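Local coordinates for protein Rubredoxin\:oxygen oxidoreductase (Desulfovibrio gigas, PDB 1E5D) that reduces dioxygen to water with four electrons, using a diiron centre in a beta-lactamase-like domain and FMN in a flavodoxin-like domain, at residues I257-D260 with S265-K268; V307-P312 with P320-T325. All blocks are in the same frame, centred on the assembly; numbering follows the deposited sequence.

In the fold
Interactions 1 and 2 are successive strand-to-helix contacts of the flavodoxin-like domain, their centres about 9 Å apart. Strands 254-259 and 306-310 lie side by side in the parallel sheet, joined by probable backbone hydrogen bonds from F258 N to I308 O (2.8 Å) and from G310 N to F258 O (2.8 Å). Beyond each strand the chain reaches FMN: the start of helix 265-279 gives S265 and T266 to its phosphate, while P312 of interaction 2 packs against the phosphate end of its ribityl chain, O5' and C5'. E81, a ligand of the diiron centre, lies at an FMN next to that centre, consistent with a flavin of the partner subunit serving the site in the dimer.

Interaction 1: residues I257-D260 with S265-K268; sequences IFYD and STEK. With FMN (flavin mononucleotide), chain C.
T266 grips phosphate oxygen O1P of FMN through its hydroxyl, with OG1 2.6 Å from O1P, and again through its backbone N-H, a bond modelled as unusually short and of doubtful exact length. Its chi1 of -58° sets OG1 beside the backbone N, which lets both donors converge on one oxygen and turns the methyl CG2 to the strand, 3.8 Å from D260 O. One residue earlier, S265 N donates to O3P of FMN at 2.6 Å, with an N-H...O angle of 160°. The first turn of helix 265-279 thus meets the phosphate with its backbone N-H groups, and S261, M262 and W263 of the preceding loop bind FMN as well.

Away from the phosphate, the contact is aromatic and aliphatic. The Y259 ring lies obliquely against the stem of E267, whose CB is 3.6 Å from Y259 CE2 and whose CG is 3.5 Å from the same atom. The extended E267 chain then runs on past the phenol end, and its carboxylate plane is turned 27° from the ring plane. H264 ND1 is hydrogen-bonded to E267 OE1, while W288 stacks on Y259. The CA-CB bond of D260 points away from the helix, and OD1 is hydrogen-bonded to W288 NE1 and salt-bridged to K290 NZ.

This division of labour implies that the helix start meets the strand through van der Waals contacts, leaving the N-H groups of S265 and T266 to the anion. Such a helix amino end, with its partial positive charge, would probably favour a fully ionised phosphate, as in the phosphate-binding loop of flavodoxins.

Interaction 2: residues V307-P312 with P320-T325; sequences VIVGSP and PYVAGT. With FMN (flavin mononucleotide), chain C.
Strand 306-310 and helix 320-331 form the first half of a right-handed beta-alpha-beta crossover in the flavodoxin-like domain, and V322 is the helix residue that meets the strand. Its two methyls divide the work. With CG1 anti to the backbone N (chi1 177°), that branch reaches V309 CG1 at 3.7 Å, the two valines lying alongside with their branches running opposite ways. The other branch, CG2, rests at the strand's end and the first loop residue, 3.9 Å from G310 O and 4.1 Å from S311 CB. L355 of helix 350-361 touches V309, S311 and V322, closing the apolar cluster from a second helix.

Where the strand gives way to loop, S311 sets CB against V322 CG2, and OG, anti to the backbone N (chi1 171°), is occupied by polar partners. OG donates to P312 O at 2.8 Å, in the carbonyl plane and on a lone pair (C=O...O angle 131°), and is also hydrogen-bonded to L319 N. The serine therefore bridges the two ends of the intervening loop. The next residue, P312, reaches the flavin site, its CB lying 3.3 Å from FMN O5' and its CG facing the phosphate oxygens.

Inside the helix, Y321 O receives both T325 N and T325 OG1, the hydroxyl at 2.8 Å, an arrangement that ties the threonine side chain back to the preceding turn. The helix also meets the second subunit: Y321 makes an edge-to-face contact with H294 of that chain, and P320 packs on Y328 of the second subunit.

A helix packed on the sheet through a branched apolar side chain, with the loop at the strand's carboxyl end turned to the cofactor, is typical of the doubly wound flavodoxin fold.

Interaction 1: residues I257-D260 with S265-K268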
ATOM      1  N   ILE A 257       5.781   2.456 -16.617  1.00 11.20           N
ATOM      2  CA  ILE A 257       6.740   2.835 -15.593  1.00 10.49           C
ATOM      3  C   ILE A 257       5.998   3.157 -14.302  1.00 13.55           C
ATOM      4  O   ILE A 257       5.128   4.032 -14.260  1.00 14.53           O
ATOM      5  CB  ILE A 257       7.561   4.056 -16.031  1.00 13.86           C
ATOM      6  CG1 ILE A 257       8.372   3.847 -17.309  1.00 15.98           C
ATOM      7  CG2 ILE A 257       8.445   4.526 -14.888  1.00 12.84           C
ATOM      8  CD1 ILE A 257       8.770   5.139 -17.996  1.00  8.53           C
ATOM      9  N   PHE A 258       6.300   2.460 -13.211  1.00 14.26           N
ATOM     10  CA  PHE A 258       5.639   2.846 -11.959  1.00  6.31           C
ATOM     11  C   PHE A 258       6.727   2.997 -10.902  1.00  8.53           C
ATOM     12  O   PHE A 258       7.724   2.290 -10.866  1.00  8.99           O
ATOM     13  CB  PHE A 258       4.543   1.884 -11.573  1.00  7.66           C
ATOM     14  CG  PHE A 258       4.851   0.547 -10.955  1.00  7.12           C
ATOM     15  CD1 PHE A 258       5.056   0.427  -9.590  1.00  3.22           C
ATOM     16  CD2 PHE A 258       4.926  -0.605 -11.710  1.00 15.45           C
ATOM     17  CE1 PHE A 258       5.313  -0.785  -8.983  1.00 11.11           C
ATOM     18  CE2 PHE A 258       5.187  -1.828 -11.114  1.00 16.95           C
ATOM     19  CZ  PHE A 258       5.385  -1.931  -9.744  1.00 11.66           C
ATOM     20  N   TYR A 259       6.511   3.985 -10.051  1.00 10.36           N
ATOM     21  CA  TYR A 259       7.492   4.420  -9.084  1.00  9.50           C
ATOM     22  C   TYR A 259       6.757   5.047  -7.905  1.00 17.02           C
ATOM     23  O   TYR A 259       5.573   5.364  -8.004  1.00 16.32           O
ATOM     24  CB  TYR A 259       8.451   5.454  -9.721  1.00  5.22           C
ATOM     25  CG  TYR A 259       7.776   6.816  -9.763  1.00  7.67           C
ATOM     26  CD1 TYR A 259       6.766   7.057 -10.690  1.00  6.25           C
ATOM     27  CD2 TYR A 259       8.124   7.851  -8.898  1.00  9.74           C
ATOM     28  CE1 TYR A 259       6.129   8.287 -10.755  1.00  7.87           C
ATOM     29  CE2 TYR A 259       7.487   9.076  -8.949  1.00 11.71           C
ATOM     30  CZ  TYR A 259       6.486   9.291  -9.883  1.00 12.64           C
ATOM     31  OH  TYR A 259       5.873  10.520  -9.918  1.00 21.62           O
ATOM     32  N   ASP A 260       7.510   5.275  -6.846  1.00  9.03           N
ATOM     33  CA  ASP A 260       7.149   6.193  -5.781  1.00  6.45           C
ATOM     34  C   ASP A 260       8.417   6.958  -5.417  1.00 11.10           C
ATOM     35  O   ASP A 260       9.517   6.604  -5.851  1.00 10.67           O
ATOM     36  CB  ASP A 260       6.536   5.486  -4.587  1.00  5.97           C
ATOM     37  CG  ASP A 260       5.709   6.425  -3.730  1.00  7.96           C
ATOM     38  OD1 ASP A 260       5.680   7.637  -4.036  1.00 15.75           O
ATOM     39  OD2 ASP A 260       5.100   5.962  -2.752  1.00 11.32           O
ATOM     40  N   SER A 265      13.678  12.698  -6.697  1.00  8.54           N
ATOM     41  CA  SER A 265      14.753  12.354  -7.645  1.00 10.61           C
ATOM     42  C   SER A 265      14.354  11.104  -8.410  1.00 12.71           C
ATOM     43  O   SER A 265      14.580  10.979  -9.617  1.00 14.54           O
ATOM     44  CB  SER A 265      16.090  12.166  -6.941  1.00 15.91           C
ATOM     45  OG  SER A 265      16.557  13.368  -6.357  1.00 17.55           O
ATOM     46  N   THR A 266      13.736  10.143  -7.714  1.00  8.15           N
ATOM     47  CA  THR A 266      13.281   8.963  -8.458  1.00  7.27           C
ATOM     48  C   THR A 266      12.217   9.381  -9.462  1.00 13.72           C
ATOM     49  O   THR A 266      12.026   8.771 -10.515  1.00 18.98           O
ATOM     50  CB  THR A 266      12.752   7.871  -7.521  1.00 15.77           C
ATOM     51  OG1 THR A 266      13.795   7.512  -6.603  1.00 14.14           O
ATOM     52  CG2 THR A 266      12.397   6.613  -8.298  1.00  9.45           C
ATOM     53  N   GLU A 267      11.497  10.465  -9.157  1.00 16.12           N
ATOM     54  CA  GLU A 267      10.473  10.903 -10.105  1.00 16.11           C
ATOM     55  C   GLU A 267      11.082  11.443 -11.398  1.00 19.55           C
ATOM     56  O   GLU A 267      10.632  11.109 -12.498  1.00 15.08           O
ATOM     57  CB  GLU A 267       9.554  11.951  -9.475  1.00 10.14           C
ATOM     58  CG  GLU A 267       8.318  12.200 -10.326  1.00 17.61           C
ATOM     59  CD  GLU A 267       7.655  13.532 -10.048  1.00 24.53           C
ATOM     60  OE1 GLU A 267       7.723  13.996  -8.892  1.00 19.14           O
ATOM     61  OE2 GLU A 267       7.061  14.095 -10.994  1.00 48.95           O
ATOM     62  N   LYS A 268      12.110  12.269 -11.276  1.00 20.69           N
ATOM     63  CA  LYS A 268      12.853  12.830 -12.398  1.00 20.22           C
ATOM     64  C   LYS A 268      13.436  11.745 -13.298  1.00 19.57           C
ATOM     65  O   LYS A 268      13.321  11.780 -14.522  1.00 29.53           O
ATOM     66  CB  LYS A 268      13.971  13.745 -11.885  1.00 20.95           C
ATOM     67  CG  LYS A 268      13.433  15.040 -11.301  1.00 33.20           C
ATOM     68  CD  LYS A 268      14.522  15.876 -10.659  1.00 42.60           C
ATOM     69  CE  LYS A 268      13.965  16.755  -9.548  1.00 48.86           C
ATOM     70  NZ  LYS A 268      14.765  18.001  -9.387  1.00 67.86           N
TER
HETATM   71  N1  FMN C 403      19.073   6.035   1.570  1.00 14.84           N
HETATM   72  C2  FMN C 403      19.776   4.927   1.759  1.00 15.12           C
HETATM   73  O2  FMN C 403      20.813   4.713   1.191  1.00 23.05           O
HETATM   74  N3  FMN C 403      19.335   3.909   2.647  1.00 10.02           N
HETATM   75  C4  FMN C 403      18.385   4.191   3.611  1.00  9.16           C
HETATM   76  O4  FMN C 403      18.021   3.277   4.327  1.00 18.66           O
HETATM   77  C4A FMN C 403      17.640   5.430   3.441  1.00  6.60           C
HETATM   78  N5  FMN C 403      16.469   5.619   4.090  1.00 12.63           N
HETATM   79  C5A FMN C 403      16.003   6.912   4.127  1.00 10.02           C
HETATM   80  C6  FMN C 403      14.847   7.168   4.909  1.00 11.90           C
HETATM   81  C7  FMN C 403      14.167   8.358   4.805  1.00  7.99           C
HETATM   82  C7M FMN C 403      12.797   8.486   5.413  1.00  7.74           C
HETATM   83  C8  FMN C 403      14.609   9.357   3.851  1.00 10.48           C
HETATM   84  C8M FMN C 403      14.014  10.746   3.884  1.00  6.61           C
HETATM   85  C9  FMN C 403      15.856   9.189   3.230  1.00  7.53           C
HETATM   86  C9A FMN C 403      16.423   7.913   3.209  1.00  9.01           C
HETATM   87  N10 FMN C 403      17.460   7.535   2.301  1.00 15.14           N
HETATM   88  C10 FMN C 403      18.102   6.380   2.441  1.00  8.56           C
HETATM   89  C1' FMN C 403      17.952   8.580   1.371  1.00  7.22           C
HETATM   90  C2' FMN C 403      17.068   8.651   0.100  1.00  9.86           C
HETATM   91  O2' FMN C 403      17.102   7.408  -0.590  1.00 13.13           O
HETATM   92  C3' FMN C 403      17.682   9.748  -0.755  1.00  7.89           C
HETATM   93  O3' FMN C 403      17.248  10.982  -0.189  1.00 13.96           O
HETATM   94  C4' FMN C 403      17.186   9.665  -2.202  1.00 13.55           C
HETATM   95  O4' FMN C 403      17.760  10.733  -2.974  1.00 23.46           O
HETATM   96  C5' FMN C 403      15.677   9.764  -2.165  1.00  8.25           C
HETATM   97  O5' FMN C 403      15.126   9.707  -3.635  1.00 17.66           O
HETATM   98  P   FMN C 403      13.798  10.357  -4.004  1.00 17.45           P
HETATM   99  O1P FMN C 403      13.340   9.673  -5.293  1.00 10.42           O
HETATM  100  O2P FMN C 403      12.884  10.330  -2.953  1.00 12.15           O
HETATM  101  O3P FMN C 403      14.018  11.770  -4.292  1.00 13.85           O

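Interaction 2: residues V307-P312 with P320-T325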
ATOM      1  N   VAL A 307       7.798  -3.620 -18.065  1.00 15.63           N
ATOM      2  CA  VAL A 307       7.390  -3.024 -16.796  1.00 14.70           C
ATOM      3  C   VAL A 307       8.622  -2.446 -16.121  1.00 20.63           C
ATOM      4  O   VAL A 307       9.523  -3.211 -15.773  1.00 22.98           O
ATOM      5  CB  VAL A 307       6.713  -4.077 -15.908  1.00 13.57           C
ATOM      6  CG1 VAL A 307       6.428  -3.567 -14.514  1.00 13.79           C
ATOM      7  CG2 VAL A 307       5.424  -4.545 -16.574  1.00 15.06           C
ATOM      8  N   ILE A 308       8.683  -1.132 -15.961  1.00 24.25           N
ATOM      9  CA  ILE A 308       9.806  -0.483 -15.291  1.00 17.09           C
ATOM     10  C   ILE A 308       9.376   0.046 -13.920  1.00 15.81           C
ATOM     11  O   ILE A 308       8.355   0.724 -13.817  1.00 25.38           O
ATOM     12  CB  ILE A 308      10.374   0.683 -16.111  1.00 15.36           C
ATOM     13  CG1 ILE A 308      10.378   0.438 -17.620  1.00 13.52           C
ATOM     14  CG2 ILE A 308      11.764   1.058 -15.606  1.00 12.30           C
ATOM     15  CD1 ILE A 308      11.297  -0.687 -18.039  1.00 18.00           C
ATOM     16  N   VAL A 309      10.141  -0.259 -12.884  1.00 13.90           N
ATOM     17  CA  VAL A 309       9.824   0.086 -11.514  1.00  9.26           C
ATOM     18  C   VAL A 309      10.912   0.938 -10.884  1.00 13.31           C
ATOM     19  O   VAL A 309      12.112   0.692 -10.995  1.00 15.27           O
ATOM     20  CB  VAL A 309       9.649  -1.143 -10.601  1.00 10.74           C
ATOM     21  CG1 VAL A 309       8.937  -0.703  -9.329  1.00 14.03           C
ATOM     22  CG2 VAL A 309       8.886  -2.254 -11.290  1.00 19.24           C
ATOM     23  N   GLY A 310      10.472   1.984 -10.193  1.00 14.38           N
ATOM     24  CA  GLY A 310      11.446   2.874  -9.571  1.00  6.86           C
ATOM     25  C   GLY A 310      11.089   3.081  -8.112  1.00 12.30           C
ATOM     26  O   GLY A 310       9.919   3.268  -7.779  1.00 12.34           O
ATOM     27  N   SER A 311      12.098   3.050  -7.256  1.00 11.99           N
ATOM     28  CA  SER A 311      11.914   3.438  -5.868  1.00 11.12           C
ATOM     29  C   SER A 311      13.236   3.932  -5.287  1.00 19.19           C
ATOM     30  O   SER A 311      14.308   3.403  -5.567  1.00 23.41           O
ATOM     31  CB  SER A 311      11.379   2.292  -5.016  1.00  6.84           C
ATOM     32  OG  SER A 311      11.415   2.651  -3.645  1.00 13.52           O
ATOM     33  N   PRO A 312      13.146   4.962  -4.464  1.00 18.68           N
ATOM     34  CA  PRO A 312      14.340   5.375  -3.723  1.00 12.66           C
ATOM     35  C   PRO A 312      14.600   4.355  -2.631  1.00 13.84           C
ATOM     36  O   PRO A 312      13.739   3.543  -2.302  1.00  6.46           O
ATOM     37  CB  PRO A 312      13.917   6.714  -3.124  1.00 17.18           C
ATOM     38  CG  PRO A 312      12.433   6.602  -2.978  1.00 19.06           C
ATOM     39  CD  PRO A 312      11.976   5.791  -4.168  1.00 18.66           C
ATOM     40  N   PRO A 320       6.867   1.561   0.675  1.00 12.54           N
ATOM     41  CA  PRO A 320       5.780   0.642   0.999  1.00  6.81           C
ATOM     42  C   PRO A 320       4.819   0.420  -0.163  1.00 10.05           C
ATOM     43  O   PRO A 320       4.457  -0.709  -0.481  1.00 14.71           O
ATOM     44  CB  PRO A 320       5.039   1.393   2.108  1.00  7.62           C
ATOM     45  CG  PRO A 320       6.078   2.255   2.740  1.00  9.78           C
ATOM     46  CD  PRO A 320       7.008   2.667   1.646  1.00  8.64           C
ATOM     47  N   TYR A 321       4.395   1.508  -0.791  1.00  8.90           N
ATOM     48  CA  TYR A 321       3.419   1.453  -1.866  1.00  7.46           C
ATOM     49  C   TYR A 321       3.993   0.763  -3.094  1.00 11.59           C
ATOM     50  O   TYR A 321       3.274   0.137  -3.877  1.00 10.21           O
ATOM     51  CB  TYR A 321       2.958   2.865  -2.223  1.00 13.83           C
ATOM     52  CG  TYR A 321       2.055   3.482  -1.190  1.00 17.07           C
ATOM     53  CD1 TYR A 321       1.289   2.670  -0.363  1.00 18.98           C
ATOM     54  CD2 TYR A 321       1.968   4.857  -1.037  1.00 14.62           C
ATOM     55  CE1 TYR A 321       0.452   3.212   0.594  1.00 19.40           C
ATOM     56  CE2 TYR A 321       1.129   5.410  -0.079  1.00 14.76           C
ATOM     57  CZ  TYR A 321       0.382   4.585   0.731  1.00 19.14           C
ATOM     58  OH  TYR A 321      -0.455   5.124   1.681  1.00 24.84           O
ATOM     59  N   VAL A 322       5.313   0.875  -3.263  1.00 11.32           N
ATOM     60  CA  VAL A 322       5.926   0.119  -4.356  1.00 12.31           C
ATOM     61  C   VAL A 322       5.918  -1.371  -4.028  1.00  7.78           C
ATOM     62  O   VAL A 322       5.594  -2.219  -4.852  1.00 11.50           O
ATOM     63  CB  VAL A 322       7.356   0.603  -4.645  1.00 11.16           C
ATOM     64  CG1 VAL A 322       7.974  -0.257  -5.733  1.00 12.27           C
ATOM     65  CG2 VAL A 322       7.335   2.064  -5.060  1.00  6.31           C
ATOM     66  N   ALA A 323       6.270  -1.688  -2.792  1.00  7.47           N
ATOM     67  CA  ALA A 323       6.228  -3.069  -2.331  1.00 14.45           C
ATOM     68  C   ALA A 323       4.831  -3.657  -2.444  1.00 12.82           C
ATOM     69  O   ALA A 323       4.657  -4.777  -2.936  1.00 19.24           O
ATOM     70  CB  ALA A 323       6.710  -3.164  -0.888  1.00  5.58           C
ATOM     71  N   GLY A 324       3.817  -2.921  -1.992  1.00 14.89           N
ATOM     72  CA  GLY A 324       2.453  -3.440  -2.050  1.00  8.62           C
ATOM     73  C   GLY A 324       2.000  -3.718  -3.471  1.00  8.90           C
ATOM     74  O   GLY A 324       1.324  -4.710  -3.751  1.00 15.21           O
ATOM     75  N   THR A 325       2.368  -2.830  -4.390  1.00  9.67           N
ATOM     76  CA  THR A 325       2.003  -2.997  -5.793  1.00  9.90           C
ATOM     77  C   THR A 325       2.712  -4.170  -6.437  1.00 10.42           C
ATOM     78  O   THR A 325       2.147  -4.925  -7.231  1.00 12.45           O
ATOM     79  CB  THR A 325       2.347  -1.709  -6.567  1.00 18.98           C
ATOM     80  OG1 THR A 325       1.583  -0.653  -5.955  1.00 23.89           O
ATOM     81  CG2 THR A 325       1.949  -1.805  -8.026  1.00  6.22           C
TER
HETATM   82  N1  FMN C 403      19.073   6.035   1.570  1.00 14.84           N
HETATM   83  C2  FMN C 403      19.776   4.927   1.759  1.00 15.12           C
HETATM   84  O2  FMN C 403      20.813   4.713   1.191  1.00 23.05           O
HETATM   85  N3  FMN C 403      19.335   3.909   2.647  1.00 10.02           N
HETATM   86  C4  FMN C 403      18.385   4.191   3.611  1.00  9.16           C
HETATM   87  O4  FMN C 403      18.021   3.277   4.327  1.00 18.66           O
HETATM   88  C4A FMN C 403      17.640   5.430   3.441  1.00  6.60           C
HETATM   89  N5  FMN C 403      16.469   5.619   4.090  1.00 12.63           N
HETATM   90  C5A FMN C 403      16.003   6.912   4.127  1.00 10.02           C
HETATM   91  C6  FMN C 403      14.847   7.168   4.909  1.00 11.90           C
HETATM   92  C7  FMN C 403      14.167   8.358   4.805  1.00  7.99           C
HETATM   93  C7M FMN C 403      12.797   8.486   5.413  1.00  7.74           C
HETATM   94  C8  FMN C 403      14.609   9.357   3.851  1.00 10.48           C
HETATM   95  C8M FMN C 403      14.014  10.746   3.884  1.00  6.61           C
HETATM   96  C9  FMN C 403      15.856   9.189   3.230  1.00  7.53           C
HETATM   97  C9A FMN C 403      16.423   7.913   3.209  1.00  9.01           C
HETATM   98  N10 FMN C 403      17.460   7.535   2.301  1.00 15.14           N
HETATM   99  C10 FMN C 403      18.102   6.380   2.441  1.00  8.56           C
HETATM  100  C1' FMN C 403      17.952   8.580   1.371  1.00  7.22           C
HETATM  101  C2' FMN C 403      17.068   8.651   0.100  1.00  9.86           C
HETATM  102  O2' FMN C 403      17.102   7.408  -0.590  1.00 13.13           O
HETATM  103  C3' FMN C 403      17.682   9.748  -0.755  1.00  7.89           C
HETATM  104  O3' FMN C 403      17.248  10.982  -0.189  1.00 13.96           O
HETATM  105  C4' FMN C 403      17.186   9.665  -2.202  1.00 13.55           C
HETATM  106  O4' FMN C 403      17.760  10.733  -2.974  1.00 23.46           O
HETATM  107  C5' FMN C 403      15.677   9.764  -2.165  1.00  8.25           C
HETATM  108  O5' FMN C 403      15.126   9.707  -3.635  1.00 17.66           O
HETATM  109  P   FMN C 403      13.798  10.357  -4.004  1.00 17.45           P
HETATM  110  O1P FMN C 403      13.340   9.673  -5.293  1.00 10.42           O
HETATM  111  O2P FMN C 403      12.884  10.330  -2.953  1.00 12.15           O
HETATM  112  O3P FMN C 403      14.018  11.770  -4.292  1.00 13.85           O